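Local coordinates for uncharacterized protein (Leishmania major, PDB 2B4W) that is of unknown function but belongs to the DUF1861 family of the beta-fructosidase clan, and so probably folds as a five-bladed beta-propeller like the clan's glycoside hydrolases, at residues S109-F114 / F125-G130; M93-T98 / Y113-T118; E80-Y85 / C131-R136. All blocks are in the same frame, centred on the assembly; numbering follows the deposited sequence.

Interaction 1 of 3, residues S109-F114 / F125-G130; sequences SYYGYF and FTRGPG
Tyr111 and Arg127 run alongside each other with their ends turned in the same direction, the arginine laying CD and then its charged end along the phenol ring. Arg127 CD approaches obliquely to within 3.4 Å of Tyr111 CD2. Farther along, Tyr111 CE2 sits over one face of the guanidinium, off-centre, at 3.7 Å from Arg127 CZ; with the planes 53° apart, this is a tilted contact and not a flat stack. A local bond fixes the rotation of the guanidinium: Arg127 NH1 donates, within the guanidinium plane, to Gly128 O at 3.1 Å. The curl that allows this comes from chi1 of Arg127, 60°, which tucks CG between the backbone N and the carbonyl carbon, followed by a bend at chi2. Gly128 O also marks the edge of the Tyr111 ring, lying near its plane, while Gly130 CA comes obliquely to 3.6 Å from Tyr111 CE2.

The two segments belong to one antiparallel beta hairpin, strands 110-116 and 121-127, half of a four-stranded sheet consistent with a propeller blade. Its pairing is interrupted by a classic beta bulge, in which Phe125 and Thr126 both face Phe114. Phe114 O receives Phe125 N at 2.8 Å and, more weakly, Thr126 N, while Phe114 N donates to Thr126 O. Beyond the bulge the pairing resumes with Gly128 N bonded to Gly112 O at 2.8 Å. The Phe125 ring also packs on Phe114, its CE1 meeting Phe114 CB at 3.7 Å.

Farther out, Thr126 OG1 is hydrogen-bonded to Leu170 O and the Phe125 ring has a cation-pi partner in Arg116. Helix 172-176 lies against Arg127 at the strand's end and Pro129 in the loop beyond, through Ala172, with Ile175 also on Pro129.

Interaction 2 of 3, residues M93-T98 / Y113-T118; sequences MIFGGT and YFYRGT
Strands 93-98 and 113-116 run antiparallel, their axes 4.6 Å apart at closest and their directions at 155°, and form the central hairpin pairing of a four-stranded antiparallel sheet that fits a beta-propeller blade. Three hydrogen-bonded pairs, Met93 with Gly117, Phe95 with Tyr115 and Gly97 with Tyr113, give six backbone bonds, the shortest being Tyr115 N to Phe95 O at 2.8 Å. Glycines allow close approach: Gly96 CA comes within 3.0 Å of Tyr113 O, and Gly117, at a positive phi of 146°, turns the chain through a corner.

Phe95 and Tyr115 project from the same face of the sheet and lie alongside each other. Phe95 CD2 meets Tyr115 CD1 at 3.7 Å, and the ring planes stand 58° apart, oblique to one another. Tyr115 CD1 also brings the ring edge to 3.4 Å from Phe95 O, which lies in the ring plane. Tyr46 and Trp79 meet the Phe95 ring from elsewhere in the chain.

On the other face, Ile94 divides its two branches between neighbours. Ile94 CD1 packs beside Arg116 CB at 3.6 Å, while the arginine's charged end leads away to a salt bridge with Glu92. On the second branch, Ile94 CG2 lies in the plane of the Phe114 ring, touching its edge 3.6 Å from Phe114 CD2.

Interaction 3 of 3, residues E80-Y85 / C131-R136; sequences ELEDPY and CMKDIR
Residues 82-85 and 133-136 run nearly parallel, their end-to-end directions 13° apart, but Tyr85 and Arg136 have CA atoms 8.0 Å apart, so side chains and water bridge the gap instead of backbone pairing. The guanidinium of Arg136 lies flat on the Tyr85 ring, planes at 3° and centres 3.5 Å apart, a stacked cation-pi contact. Arg136 NH1 rides over the middle of the ring, 3.2 Å from Tyr85 CE1, and CD covers the CD2 side. Arg136 reaches this position by bending at chi2 (-50°), which turns the chain back so that its NH1 can also donate to Ile135 O at 2.9 Å. That donor stands above the carbonyl plane, away from the lone pairs. NE is bonded to Asn193 O, and NH2 passes through a water to Asp83 O, so hydrogen bonds at all three nitrogens hold the plate in place.

Around Lys133 the contact becomes aqueous. Lys133 NZ lies 4.3 Å from Glu82 OE1, beyond a salt bridge, and waters fill in: one accepts from Lys133 NZ and lies within bonding distance of Glu82 OE1 and Asp83 OD2, another bridges NZ and Asp83 OD2. A further water sits between Asp83 OD2 and Asp134 OD1, while Asp83 OD1 is salt-bridged to Arg48.

In a propeller reading, the contact ties the first strand of one blade, 84-89, to the start of the next, 136-139. The chemistry implies a split seam: a directly stacked, tightly gripped cation at one end, and at the other, charges that probably steady one another chiefly through shared water.

Interactions 1 and 2 lie within one sheet; interaction 3 joins its first strand to the segment that follows its last. Strands 84-89, 92-100, 110-116 and 121-127 adjoin in chain order. Interaction 2 pairs the middle two and interaction 1 the last two; they share Tyr113 and Phe114, their centres 11 Å apart. Interaction 3, centred about 8 Å from interaction 1 and 10 Å from interaction 2, closes a loop within which both are nested. Phe114 CZ lies 3.5 Å from Tyr85 OH, linking all three. Such a return is consistent with passage from one propeller blade to the next; interaction 3 lies closest of the three to the chain's centre, about 9 Å from it, centre to centre.

Interaction 1 of 3, residues S109-F114 / F125-G130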
loop_
_atom_site.group_PDB
_atom_site.type_symbol
_atom_site.label_atom_id
_atom_site.label_comp_id
_atom_site.label_asym_id
_atom_site.label_seq_id
_atom_site.Cartn_x
_atom_site.Cartn_y
_atom_site.Cartn_z
ATOM N N SER A 109 -6.131 -21.288 2.357
ATOM C CA SER A 109 -6.664 -20.164 1.614
ATOM C C SER A 109 -6.285 -18.797 2.175
ATOM O O SER A 109 -5.818 -18.671 3.308
ATOM C CB SER A 109 -8.202 -20.270 1.684
ATOM O OG SER A 109 -8.538 -20.229 3.081
ATOM N N TYR A 110 -6.512 -17.753 1.381
ATOM C CA TYR A 110 -6.368 -16.391 1.871
ATOM C C TYR A 110 -7.359 -15.473 1.155
ATOM O O TYR A 110 -7.815 -15.794 0.063
ATOM C CB TYR A 110 -4.947 -15.842 1.707
ATOM C CG TYR A 110 -4.394 -16.110 0.328
ATOM C CD1 TYR A 110 -4.614 -15.217 -0.706
ATOM C CD2 TYR A 110 -3.655 -17.262 0.071
ATOM C CE1 TYR A 110 -4.099 -15.474 -1.964
ATOM C CE2 TYR A 110 -3.154 -17.518 -1.179
ATOM C CZ TYR A 110 -3.377 -16.622 -2.208
ATOM O OH TYR A 110 -2.875 -16.860 -3.468
ATOM N N TYR A 111 -7.672 -14.383 1.861
ATOM C CA TYR A 111 -8.682 -13.406 1.545
ATOM C C TYR A 111 -8.234 -11.984 1.916
ATOM O O TYR A 111 -7.468 -11.842 2.865
ATOM C CB TYR A 111 -9.990 -13.633 2.310
ATOM C CG TYR A 111 -10.586 -15.009 2.162
ATOM C CD1 TYR A 111 -10.084 -16.084 2.884
ATOM C CD2 TYR A 111 -11.659 -15.224 1.306
ATOM C CE1 TYR A 111 -10.628 -17.342 2.746
ATOM C CE2 TYR A 111 -12.212 -16.485 1.166
ATOM C CZ TYR A 111 -11.693 -17.536 1.887
ATOM O OH TYR A 111 -12.239 -18.798 1.757
ATOM N N GLY A 112 -8.748 -11.027 1.160
ATOM C CA GLY A 112 -8.716 -9.617 1.549
ATOM C C GLY A 112 -9.933 -9.361 2.448
ATOM O O GLY A 112 -11.048 -9.479 1.935
ATOM N N TYR A 113 -9.724 -9.047 3.712
ATOM C CA TYR A 113 -10.705 -8.702 4.721
ATOM C C TYR A 113 -10.826 -7.182 4.900
ATOM O O TYR A 113 -9.788 -6.513 4.965
ATOM C CB TYR A 113 -10.350 -9.276 6.090
ATOM C CG TYR A 113 -10.848 -10.641 6.461
ATOM C CD1 TYR A 113 -11.185 -11.606 5.521
ATOM C CD2 TYR A 113 -10.971 -10.954 7.814
ATOM C CE1 TYR A 113 -11.637 -12.850 5.924
ATOM C CE2 TYR A 113 -11.420 -12.195 8.222
ATOM C CZ TYR A 113 -11.751 -13.134 7.267
ATOM O OH TYR A 113 -12.194 -14.364 7.697
ATOM N N PHE A 114 -12.057 -6.693 4.996
ATOM C CA PHE A 114 -12.369 -5.269 5.071
ATOM C C PHE A 114 -13.200 -4.973 6.319
ATOM O O PHE A 114 -14.134 -5.709 6.633
ATOM C CB PHE A 114 -13.135 -4.760 3.844
ATOM C CG PHE A 114 -12.290 -4.629 2.589
ATOM C CD1 PHE A 114 -12.062 -5.724 1.773
ATOM C CD2 PHE A 114 -11.749 -3.394 2.260
ATOM C CE1 PHE A 114 -11.291 -5.587 0.636
ATOM C CE2 PHE A 114 -10.990 -3.255 1.115
ATOM C CZ PHE A 114 -10.753 -4.350 0.322
ATOM N N PHE A 125 -16.654 -5.954 7.720
ATOM C CA PHE A 125 -17.947 -5.929 7.029
ATOM C C PHE A 125 -17.910 -6.750 5.745
ATOM O O PHE A 125 -18.976 -7.138 5.247
ATOM C CB PHE A 125 -18.464 -4.505 6.776
ATOM C CG PHE A 125 -17.743 -3.711 5.701
ATOM C CD1 PHE A 125 -16.504 -3.155 5.972
ATOM C CD2 PHE A 125 -18.259 -3.503 4.436
ATOM C CE1 PHE A 125 -15.822 -2.436 5.010
ATOM C CE2 PHE A 125 -17.599 -2.778 3.461
ATOM C CZ PHE A 125 -16.355 -2.247 3.754
ATOM N N THR A 126 -16.786 -7.085 5.127
ATOM C CA THR A 126 -16.826 -7.799 3.854
ATOM C C THR A 126 -15.414 -8.255 3.485
ATOM O O THR A 126 -14.486 -7.951 4.237
ATOM C CB THR A 126 -17.405 -6.946 2.722
ATOM O OG1 THR A 126 -17.961 -7.794 1.706
ATOM C CG2 THR A 126 -16.296 -6.152 2.040
ATOM N N ARG A 127 -15.294 -8.975 2.373
ATOM C CA ARG A 127 -14.046 -9.564 1.941
ATOM C C ARG A 127 -14.038 -9.881 0.452
ATOM O O ARG A 127 -15.061 -9.900 -0.216
ATOM C CB ARG A 127 -13.768 -10.866 2.714
ATOM C CG ARG A 127 -14.884 -11.892 2.474
ATOM C CD ARG A 127 -14.238 -13.200 2.059
ATOM N NE ARG A 127 -15.119 -14.347 2.112
ATOM C CZ ARG A 127 -15.617 -15.058 1.116
ATOM N NH1 ARG A 127 -15.368 -14.810 -0.165
ATOM N NH2 ARG A 127 -16.417 -16.082 1.417
ATOM N N GLY A 128 -12.836 -10.141 -0.064
ATOM C CA GLY A 128 -12.681 -10.493 -1.464
ATOM C C GLY A 128 -12.832 -11.990 -1.687
ATOM O O GLY A 128 -13.150 -12.733 -0.763
ATOM N N PRO A 129 -12.613 -12.402 -2.929
ATOM C CA PRO A 129 -12.662 -13.806 -3.318
ATOM C C PRO A 129 -11.530 -14.642 -2.746
ATOM O O PRO A 129 -10.443 -14.180 -2.433
ATOM C CB PRO A 129 -12.503 -13.769 -4.841
ATOM C CG PRO A 129 -11.892 -12.447 -5.141
ATOM C CD PRO A 129 -12.340 -11.502 -4.059
ATOM N N GLY A 130 -11.784 -15.943 -2.599
ATOM C CA GLY A 130 -10.756 -16.824 -2.068
ATOM C C GLY A 130 -9.500 -16.769 -2.906
ATOM O O GLY A 130 -9.577 -16.556 -4.114
#

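Interaction 2 of 3, residues M93-T98 / Y113-T118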
loop_
_atom_site.group_PDB
_atom_site.type_symbol
_atom_site.label_atom_id
_atom_site.label_comp_id
_atom_site.label_asym_id
_atom_site.label_seq_id
_atom_site.Cartn_x
_atom_site.Cartn_y
_atom_site.Cartn_z
HETATM N N MSE A 93 -12.631 5.450 7.957
HETATM C CA MSE A 93 -11.588 4.506 7.604
HETATM C C MSE A 93 -12.242 3.195 7.123
HETATM O O MSE A 93 -13.145 2.678 7.776
HETATM C CB MSE A 93 -10.639 4.249 8.776
HETATM C CG MSE A 93 -9.484 3.310 8.429
HETATM SE SE MSE A 93 -8.297 2.878 9.883
HETATM C CE MSE A 93 -7.146 4.369 9.436
ATOM N N ILE A 94 -11.762 2.709 6.006
ATOM C CA ILE A 94 -11.869 1.407 5.397
ATOM C C ILE A 94 -10.466 0.791 5.516
ATOM O O ILE A 94 -9.550 1.191 4.801
ATOM C CB ILE A 94 -12.356 1.440 3.969
ATOM C CG1 ILE A 94 -13.744 2.055 3.768
ATOM C CG2 ILE A 94 -12.354 0.034 3.352
ATOM C CD1 ILE A 94 -14.716 1.712 4.871
ATOM N N PHE A 95 -10.361 -0.125 6.459
ATOM C CA PHE A 95 -9.129 -0.822 6.808
ATOM C C PHE A 95 -9.206 -2.270 6.320
ATOM O O PHE A 95 -10.252 -2.902 6.443
ATOM C CB PHE A 95 -8.884 -0.783 8.292
ATOM C CG PHE A 95 -7.857 -1.760 8.851
ATOM C CD1 PHE A 95 -6.508 -1.443 8.871
ATOM C CD2 PHE A 95 -8.227 -2.985 9.381
ATOM C CE1 PHE A 95 -5.572 -2.316 9.416
ATOM C CE2 PHE A 95 -7.310 -3.860 9.930
ATOM C CZ PHE A 95 -5.970 -3.519 9.967
ATOM N N GLY A 96 -8.097 -2.748 5.781
ATOM C CA GLY A 96 -8.044 -4.105 5.286
ATOM C C GLY A 96 -6.699 -4.746 5.495
ATOM O O GLY A 96 -5.640 -4.195 5.806
ATOM N N GLY A 97 -6.727 -6.050 5.295
ATOM C CA GLY A 97 -5.532 -6.852 5.458
ATOM C C GLY A 97 -5.816 -8.234 4.869
ATOM O O GLY A 97 -6.989 -8.494 4.589
ATOM N N THR A 98 -4.737 -8.987 4.721
ATOM C CA THR A 98 -4.825 -10.360 4.242
ATOM C C THR A 98 -5.076 -11.316 5.402
ATOM O O THR A 98 -4.264 -11.323 6.336
ATOM C CB THR A 98 -3.556 -10.869 3.536
ATOM O OG1 THR A 98 -3.249 -10.016 2.435
ATOM C CG2 THR A 98 -3.821 -12.282 2.997
ATOM N N TYR A 113 -9.724 -9.047 3.712
ATOM C CA TYR A 113 -10.705 -8.702 4.721
ATOM C C TYR A 113 -10.826 -7.182 4.900
ATOM O O TYR A 113 -9.788 -6.513 4.965
ATOM C CB TYR A 113 -10.350 -9.276 6.090
ATOM C CG TYR A 113 -10.848 -10.641 6.461
ATOM C CD1 TYR A 113 -11.185 -11.606 5.521
ATOM C CD2 TYR A 113 -10.971 -10.954 7.814
ATOM C CE1 TYR A 113 -11.637 -12.850 5.924
ATOM C CE2 TYR A 113 -11.420 -12.195 8.222
ATOM C CZ TYR A 113 -11.751 -13.134 7.267
ATOM O OH TYR A 113 -12.194 -14.364 7.697
ATOM N N PHE A 114 -12.057 -6.693 4.996
ATOM C CA PHE A 114 -12.369 -5.269 5.071
ATOM C C PHE A 114 -13.200 -4.973 6.319
ATOM O O PHE A 114 -14.134 -5.709 6.633
ATOM C CB PHE A 114 -13.135 -4.760 3.844
ATOM C CG PHE A 114 -12.290 -4.629 2.589
ATOM C CD1 PHE A 114 -12.062 -5.724 1.773
ATOM C CD2 PHE A 114 -11.749 -3.394 2.260
ATOM C CE1 PHE A 114 -11.291 -5.587 0.636
ATOM C CE2 PHE A 114 -10.990 -3.255 1.115
ATOM C CZ PHE A 114 -10.753 -4.350 0.322
ATOM N N TYR A 115 -12.831 -3.903 6.981
ATOM C CA TYR A 115 -13.333 -3.374 8.227
ATOM C C TYR A 115 -13.625 -1.887 8.026
ATOM O O TYR A 115 -12.938 -1.229 7.237
ATOM C CB TYR A 115 -12.357 -3.483 9.398
ATOM C CG TYR A 115 -11.789 -4.855 9.630
ATOM C CD1 TYR A 115 -10.901 -5.390 8.710
ATOM C CD2 TYR A 115 -12.135 -5.604 10.747
ATOM C CE1 TYR A 115 -10.365 -6.644 8.892
ATOM C CE2 TYR A 115 -11.604 -6.873 10.942
ATOM C CZ TYR A 115 -10.720 -7.375 10.005
ATOM O OH TYR A 115 -10.156 -8.623 10.146
ATOM N N ARG A 116 -14.617 -1.404 8.749
ATOM C CA ARG A 116 -14.936 0.026 8.644
ATOM C C ARG A 116 -15.071 0.615 10.040
ATOM O O ARG A 116 -15.325 -0.084 11.028
ATOM C CB ARG A 116 -16.203 0.261 7.830
ATOM C CG ARG A 116 -17.449 -0.386 8.417
ATOM C CD ARG A 116 -18.566 -0.425 7.372
ATOM N NE ARG A 116 -19.170 0.900 7.240
ATOM C CZ ARG A 116 -19.880 1.342 6.210
ATOM N NH1 ARG A 116 -20.119 0.567 5.159
ATOM N NH2 ARG A 116 -20.359 2.583 6.240
ATOM N N GLY A 117 -14.873 1.925 10.120
ATOM C CA GLY A 117 -15.038 2.589 11.393
ATOM C C GLY A 117 -14.083 3.748 11.604
ATOM O O GLY A 117 -13.810 4.550 10.713
ATOM N N THR A 118 -13.609 3.818 12.839
ATOM C CA THR A 118 -12.537 4.718 13.241
ATOM C C THR A 118 -11.302 3.859 13.471
ATOM O O THR A 118 -11.466 2.651 13.657
ATOM C CB THR A 118 -12.969 5.527 14.476
ATOM O OG1 THR A 118 -12.098 6.643 14.681
ATOM C CG2 THR A 118 -12.840 4.657 15.707
#

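Interaction 3 of 3, residues E80-Y85 / C131-R136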
loop_
_atom_site.group_PDB
_atom_site.type_symbol
_atom_site.label_atom_id
_atom_site.label_comp_id
_atom_site.label_asym_id
_atom_site.label_seq_id
_atom_site.Cartn_x
_atom_site.Cartn_y
_atom_site.Cartn_z
ATOM N N GLU A 80 -5.453 -10.212 13.115
ATOM C CA GLU A 80 -4.841 -11.411 12.568
ATOM C C GLU A 80 -4.786 -11.321 11.049
ATOM O O GLU A 80 -5.556 -11.989 10.366
ATOM C CB GLU A 80 -5.596 -12.704 12.910
ATOM C CG GLU A 80 -5.857 -12.829 14.392
ATOM C CD GLU A 80 -4.584 -12.958 15.200
ATOM O OE1 GLU A 80 -3.709 -13.745 14.790
ATOM O OE2 GLU A 80 -4.464 -12.261 16.232
ATOM N N LEU A 81 -3.889 -10.471 10.570
ATOM C CA LEU A 81 -3.724 -10.246 9.154
ATOM C C LEU A 81 -2.267 -9.940 8.823
ATOM O O LEU A 81 -1.504 -9.651 9.734
ATOM C CB LEU A 81 -4.604 -9.066 8.685
ATOM C CG LEU A 81 -6.072 -9.034 9.067
ATOM C CD1 LEU A 81 -6.622 -7.613 9.103
ATOM C CD2 LEU A 81 -6.902 -9.894 8.116
ATOM N N GLU A 82 -1.962 -9.977 7.533
ATOM C CA GLU A 82 -0.776 -9.508 6.864
ATOM C C GLU A 82 -1.049 -8.241 6.042
ATOM O O GLU A 82 -2.197 -7.973 5.690
ATOM C CB GLU A 82 -0.207 -10.566 5.896
ATOM C CG GLU A 82 -0.168 -11.970 6.480
ATOM C CD GLU A 82 0.435 -12.990 5.537
ATOM O OE1 GLU A 82 0.364 -12.805 4.300
ATOM O OE2 GLU A 82 0.983 -13.982 6.060
ATOM N N ASP A 83 0.002 -7.505 5.708
ATOM C CA ASP A 83 -0.024 -6.389 4.769
ATOM C C ASP A 83 -1.227 -5.465 4.936
ATOM O O ASP A 83 -2.110 -5.465 4.070
ATOM C CB ASP A 83 -0.050 -6.902 3.337
ATOM C CG ASP A 83 1.118 -7.830 3.056
ATOM O OD1 ASP A 83 2.048 -7.810 3.884
ATOM O OD2 ASP A 83 1.069 -8.544 2.037
ATOM N N PRO A 84 -1.256 -4.708 6.020
ATOM C CA PRO A 84 -2.418 -3.834 6.253
ATOM C C PRO A 84 -2.455 -2.660 5.266
ATOM O O PRO A 84 -1.455 -2.299 4.652
ATOM C CB PRO A 84 -2.209 -3.355 7.674
ATOM C CG PRO A 84 -0.756 -3.510 7.939
ATOM C CD PRO A 84 -0.218 -4.589 7.061
ATOM N N TYR A 85 -3.625 -2.069 5.069
ATOM C CA TYR A 85 -3.864 -1.018 4.085
ATOM C C TYR A 85 -5.130 -0.230 4.417
ATOM O O TYR A 85 -6.091 -0.757 4.964
ATOM C CB TYR A 85 -3.972 -1.506 2.651
ATOM C CG TYR A 85 -4.992 -2.547 2.303
ATOM C CD1 TYR A 85 -4.667 -3.887 2.523
ATOM C CD2 TYR A 85 -6.239 -2.242 1.772
ATOM C CE1 TYR A 85 -5.583 -4.878 2.211
ATOM C CE2 TYR A 85 -7.151 -3.236 1.465
ATOM C CZ TYR A 85 -6.810 -4.554 1.688
ATOM O OH TYR A 85 -7.675 -5.584 1.403
ATOM N N CYS A 131 -8.368 -16.944 -2.238
ATOM C CA CYS A 131 -7.058 -16.872 -2.851
ATOM C C CYS A 131 -6.864 -15.639 -3.736
ATOM O O CYS A 131 -6.374 -15.700 -4.866
ATOM C CB CYS A 131 -6.796 -18.159 -3.647
ATOM S SG CYS A 131 -6.666 -19.623 -2.594
HETATM N N MSE A 132 -7.210 -14.470 -3.201
HETATM C CA MSE A 132 -6.921 -13.196 -3.840
HETATM C C MSE A 132 -6.459 -12.200 -2.770
HETATM O O MSE A 132 -7.010 -12.115 -1.669
HETATM C CB MSE A 132 -8.120 -12.615 -4.597
HETATM C CG MSE A 132 -7.790 -11.330 -5.311
HETATM SE SE MSE A 132 -9.075 -10.332 -6.255
HETATM C CE MSE A 132 -9.214 -11.624 -7.680
ATOM N N LYS A 133 -5.428 -11.412 -3.087
ATOM C CA LYS A 133 -5.077 -10.335 -2.149
ATOM C C LYS A 133 -4.789 -9.073 -2.945
ATOM O O LYS A 133 -5.129 -8.950 -4.129
ATOM C CB LYS A 133 -3.945 -10.744 -1.231
ATOM C CG LYS A 133 -2.595 -11.132 -1.797
ATOM C CD LYS A 133 -1.795 -11.778 -0.665
ATOM C CE LYS A 133 -0.452 -12.318 -1.116
ATOM N NZ LYS A 133 0.465 -12.547 0.042
ATOM N N ASP A 134 -4.179 -8.072 -2.334
ATOM C CA ASP A 134 -3.837 -6.873 -3.097
ATOM C C ASP A 134 -5.026 -6.177 -3.732
ATOM O O ASP A 134 -4.884 -5.553 -4.787
ATOM C CB ASP A 134 -2.778 -7.263 -4.148
ATOM C CG ASP A 134 -1.541 -7.828 -3.484
ATOM O OD1 ASP A 134 -1.327 -7.545 -2.292
ATOM O OD2 ASP A 134 -0.745 -8.561 -4.103
ATOM N N ILE A 135 -6.187 -6.221 -3.107
ATOM C CA ILE A 135 -7.416 -5.505 -3.406
ATOM C C ILE A 135 -7.450 -4.165 -2.657
ATOM O O ILE A 135 -7.192 -4.163 -1.447
ATOM C CB ILE A 135 -8.693 -6.283 -3.024
ATOM C CG1 ILE A 135 -8.803 -7.677 -3.645
ATOM C CG2 ILE A 135 -9.926 -5.416 -3.342
ATOM C CD1 ILE A 135 -9.421 -8.767 -2.790
ATOM N N ARG A 136 -7.737 -3.088 -3.381
ATOM C CA ARG A 136 -7.685 -1.714 -2.918
ATOM C C ARG A 136 -8.848 -0.865 -3.417
ATOM O O ARG A 136 -9.437 -1.063 -4.478
ATOM C CB ARG A 136 -6.418 -0.979 -3.376
ATOM C CG ARG A 136 -5.098 -1.517 -2.886
ATOM C CD ARG A 136 -5.120 -1.720 -1.381
ATOM N NE ARG A 136 -3.861 -2.207 -0.830
ATOM C CZ ARG A 136 -3.551 -3.463 -0.549
ATOM N NH1 ARG A 136 -4.385 -4.477 -0.748
ATOM N NH2 ARG A 136 -2.363 -3.749 -0.044
HETATM O O HOH W 1 -0.485 -10.820 2.119
HETATM O O HOH W 2 -0.250 -15.278 1.941
HETATM O O HOH W 3 -2.820 -6.279 1.337
HETATM O O HOH W 4 -0.746 -7.976 0.290
HETATM O O HOH W 5 1.812 -9.861 -0.375
#